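Local structure of methionyl-tRNA formyltransferase (Clostridium thermocellum, 1ZGH) at residues 37-42 / 83-88. The protein probably transfers a formyl group from 10-formyltetrahydrofolate to the amino group of methionine carried on initiator tRNA. Numbering follows the deposited sequence.
Sequences TTKSWN and FPHWSW
Thr38 OG1 is gripped twice by the 83-88 loop: it accepts a hydrogen bond from His85 ND1 at 3.1 Å, and it donates to Ser87 OG at 3.2 Å. The site lies at the C-terminal ends of the adjacent parallel strands 31-36 and 80-83 in the Rossmann-like sheet of the formyltransferase domain, where the loops leaving these strands meet. The His85 bond is nearly straight, 160° at the hydrogen, and OG1 sits at the ring edge, in plane, which should limit rotation of the imidazole. Setting OG1 between the backbone N and carbonyl carbon (chi1 62°) turns it to His85 and leaves CG2 to meet Trp88 CZ3 at 3.9 Å. Backbone pairing ties the same two residues together, Thr38 N donating to His85 O at 2.9 Å, and that oxygen also receives a CA-H...O contact from Thr37. In the other direction the bond from His85 N to Thr37 OG1 is weak, bent to 131°. Thr37 OG1 lies 3.6 Å from Pro84 CB, and the Thr37 side chain packs along the proline ring. Lys39, the N-cap residue of helix 40-52, bends its chain past the imidazole, CG lying 4.0 Å from His85 ND1, while its ammonium bonds to the Glu221 carbonyl. In the first turn of the helix, Asn42 OD1 is held by Ser164 of helix 156-178, and the amide plane runs nearly parallel to the imidazole. Asn42 ND2 lies 3.4 Å from His85 CB and donates, in the amide plane, to Thr38 O at 2.9 Å.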
loop_
_atom_site.group_PDB
_atom_site.type_symbol
_atom_site.label_atom_id
_atom_site.label_comp_id
_atom_site.label_asym_id
_atom_site.label_seq_id
_atom_site.Cartn_x
_atom_site.Cartn_y
_atom_site.Cartn_z
ATOM N N THR A 37 5.680 6.421 -6.778
ATOM C CA THR A 37 5.553 5.151 -6.037
ATOM C C THR A 37 6.909 4.698 -5.537
ATOM O O THR A 37 7.955 5.042 -6.128
ATOM C CB THR A 37 4.935 4.055 -6.953
ATOM O OG1 THR A 37 4.490 2.930 -6.175
ATOM C CG2 THR A 37 5.946 3.618 -8.061
ATOM N N THR A 38 6.865 3.884 -4.483
ATOM C CA THR A 38 8.004 3.135 -4.010
ATOM C C THR A 38 7.668 1.636 -3.997
ATOM O O THR A 38 6.527 1.225 -4.262
ATOM C CB THR A 38 8.406 3.634 -2.612
ATOM O OG1 THR A 38 7.328 3.403 -1.741
ATOM C CG2 THR A 38 8.677 5.116 -2.663
ATOM N N LYS A 39 8.694 0.857 -3.677
ATOM C CA LYS A 39 8.737 -0.618 -3.694
ATOM C C LYS A 39 9.059 -1.125 -5.069
ATOM O O LYS A 39 8.527 -0.640 -6.073
ATOM C CB LYS A 39 7.484 -1.289 -3.156
ATOM C CG LYS A 39 7.053 -0.801 -1.775
ATOM C CD LYS A 39 8.118 -1.041 -0.650
ATOM C CE LYS A 39 7.466 -0.883 0.703
ATOM N NZ LYS A 39 8.411 -1.056 1.859
ATOM N N SER A 40 9.964 -2.094 -5.122
ATOM C CA SER A 40 10.491 -2.579 -6.379
ATOM C C SER A 40 9.388 -3.000 -7.361
ATOM O O SER A 40 9.474 -2.728 -8.555
ATOM C CB SER A 40 11.469 -3.753 -6.111
ATOM O OG SER A 40 10.810 -4.853 -5.509
ATOM N N TRP A 41 8.352 -3.690 -6.877
ATOM C CA TRP A 41 7.326 -4.233 -7.804
ATOM C C TRP A 41 6.504 -3.082 -8.437
ATOM O O TRP A 41 6.142 -3.132 -9.604
ATOM C CB TRP A 41 6.433 -5.281 -7.111
ATOM C CG TRP A 41 5.803 -4.796 -5.828
ATOM C CD1 TRP A 41 4.652 -4.101 -5.701
ATOM C CD2 TRP A 41 6.338 -4.930 -4.505
ATOM N NE1 TRP A 41 4.404 -3.813 -4.374
ATOM C CE2 TRP A 41 5.444 -4.286 -3.623
ATOM C CE3 TRP A 41 7.471 -5.554 -3.981
ATOM C CZ2 TRP A 41 5.637 -4.284 -2.246
ATOM C CZ3 TRP A 41 7.687 -5.507 -2.631
ATOM C CH2 TRP A 41 6.774 -4.886 -1.776
ATOM N N ASN A 42 6.241 -2.031 -7.659
ATOM C CA ASN A 42 5.476 -0.887 -8.162
ATOM C C ASN A 42 6.280 -0.117 -9.190
ATOM O O ASN A 42 5.754 0.322 -10.196
ATOM C CB ASN A 42 5.100 0.073 -7.028
ATOM C CG ASN A 42 4.015 -0.491 -6.108
ATOM O OD1 ASN A 42 3.027 -1.029 -6.580
ATOM N ND2 ASN A 42 4.221 -0.371 -4.808
ATOM N N PHE A 83 -0.580 7.541 -7.035
ATOM C CA PHE A 83 0.274 7.032 -5.963
ATOM C C PHE A 83 -0.049 5.540 -5.652
ATOM O O PHE A 83 -0.887 5.278 -4.809
ATOM C CB PHE A 83 0.046 7.866 -4.699
ATOM C CG PHE A 83 0.445 9.315 -4.811
ATOM C CD1 PHE A 83 -0.423 10.269 -5.371
ATOM C CD2 PHE A 83 1.665 9.739 -4.326
ATOM C CE1 PHE A 83 -0.061 11.618 -5.441
ATOM C CE2 PHE A 83 2.048 11.075 -4.410
ATOM C CZ PHE A 83 1.184 12.019 -4.950
ATOM N N PRO A 84 0.530 4.571 -6.392
ATOM C CA PRO A 84 0.287 3.154 -6.047
ATOM C C PRO A 84 0.727 2.774 -4.642
ATOM O O PRO A 84 0.010 2.044 -3.952
ATOM C CB PRO A 84 1.097 2.403 -7.082
ATOM C CG PRO A 84 1.176 3.343 -8.235
ATOM C CD PRO A 84 1.302 4.698 -7.638
ATOM N N HIS A 85 1.882 3.289 -4.234
ATOM C CA HIS A 85 2.341 3.221 -2.867
ATOM C C HIS A 85 3.289 4.362 -2.559
ATOM O O HIS A 85 4.322 4.549 -3.205
ATOM C CB HIS A 85 3.091 1.889 -2.577
ATOM C CG HIS A 85 3.487 1.774 -1.131
ATOM N ND1 HIS A 85 4.714 2.185 -0.657
ATOM C CD2 HIS A 85 2.757 1.465 -0.037
ATOM C CE1 HIS A 85 4.751 2.053 0.656
ATOM N NE2 HIS A 85 3.575 1.611 1.059
ATOM N N TRP A 86 2.959 5.154 -1.572
ATOM C CA TRP A 86 3.788 6.298 -1.267
ATOM C C TRP A 86 3.858 6.499 0.227
ATOM O O TRP A 86 2.844 6.618 0.903
ATOM C CB TRP A 86 3.221 7.538 -1.936
ATOM C CG TRP A 86 4.116 8.746 -1.972
ATOM C CD1 TRP A 86 3.945 9.893 -1.267
ATOM C CD2 TRP A 86 5.280 8.940 -2.783
ATOM N NE1 TRP A 86 4.938 10.784 -1.563
ATOM C CE2 TRP A 86 5.767 10.232 -2.505
ATOM C CE3 TRP A 86 5.955 8.150 -3.736
ATOM C CZ2 TRP A 86 6.897 10.756 -3.122
ATOM C CZ3 TRP A 86 7.097 8.674 -4.347
ATOM C CH2 TRP A 86 7.548 9.966 -4.040
ATOM N N SER A 87 5.082 6.707 0.672
ATOM C CA SER A 87 5.480 6.587 2.062
ATOM C C SER A 87 5.328 7.899 2.833
ATOM O O SER A 87 5.041 7.903 4.037
ATOM C CB SER A 87 6.944 6.100 2.058
ATOM O OG SER A 87 7.210 5.377 0.828
ATOM N N TRP A 88 5.495 9.013 2.141
ATOM C CA TRP A 88 5.541 10.309 2.780
ATOM C C TRP A 88 4.239 11.108 2.651
ATOM O O TRP A 88 3.397 10.809 1.808
ATOM C CB TRP A 88 6.703 11.090 2.201
ATOM C CG TRP A 88 7.989 10.334 2.290
ATOM C CD1 TRP A 88 8.812 10.217 3.397
ATOM C CD2 TRP A 88 8.607 9.571 1.248
ATOM N NE1 TRP A 88 9.902 9.438 3.090
ATOM C CE2 TRP A 88 9.806 9.032 1.780
ATOM C CE3 TRP A 88 8.281 9.308 -0.089
ATOM C CZ2 TRP A 88 10.666 8.233 1.021
ATOM C CZ3 TRP A 88 9.145 8.528 -0.845
ATOM C CH2 TRP A 88 10.325 8.003 -0.289
#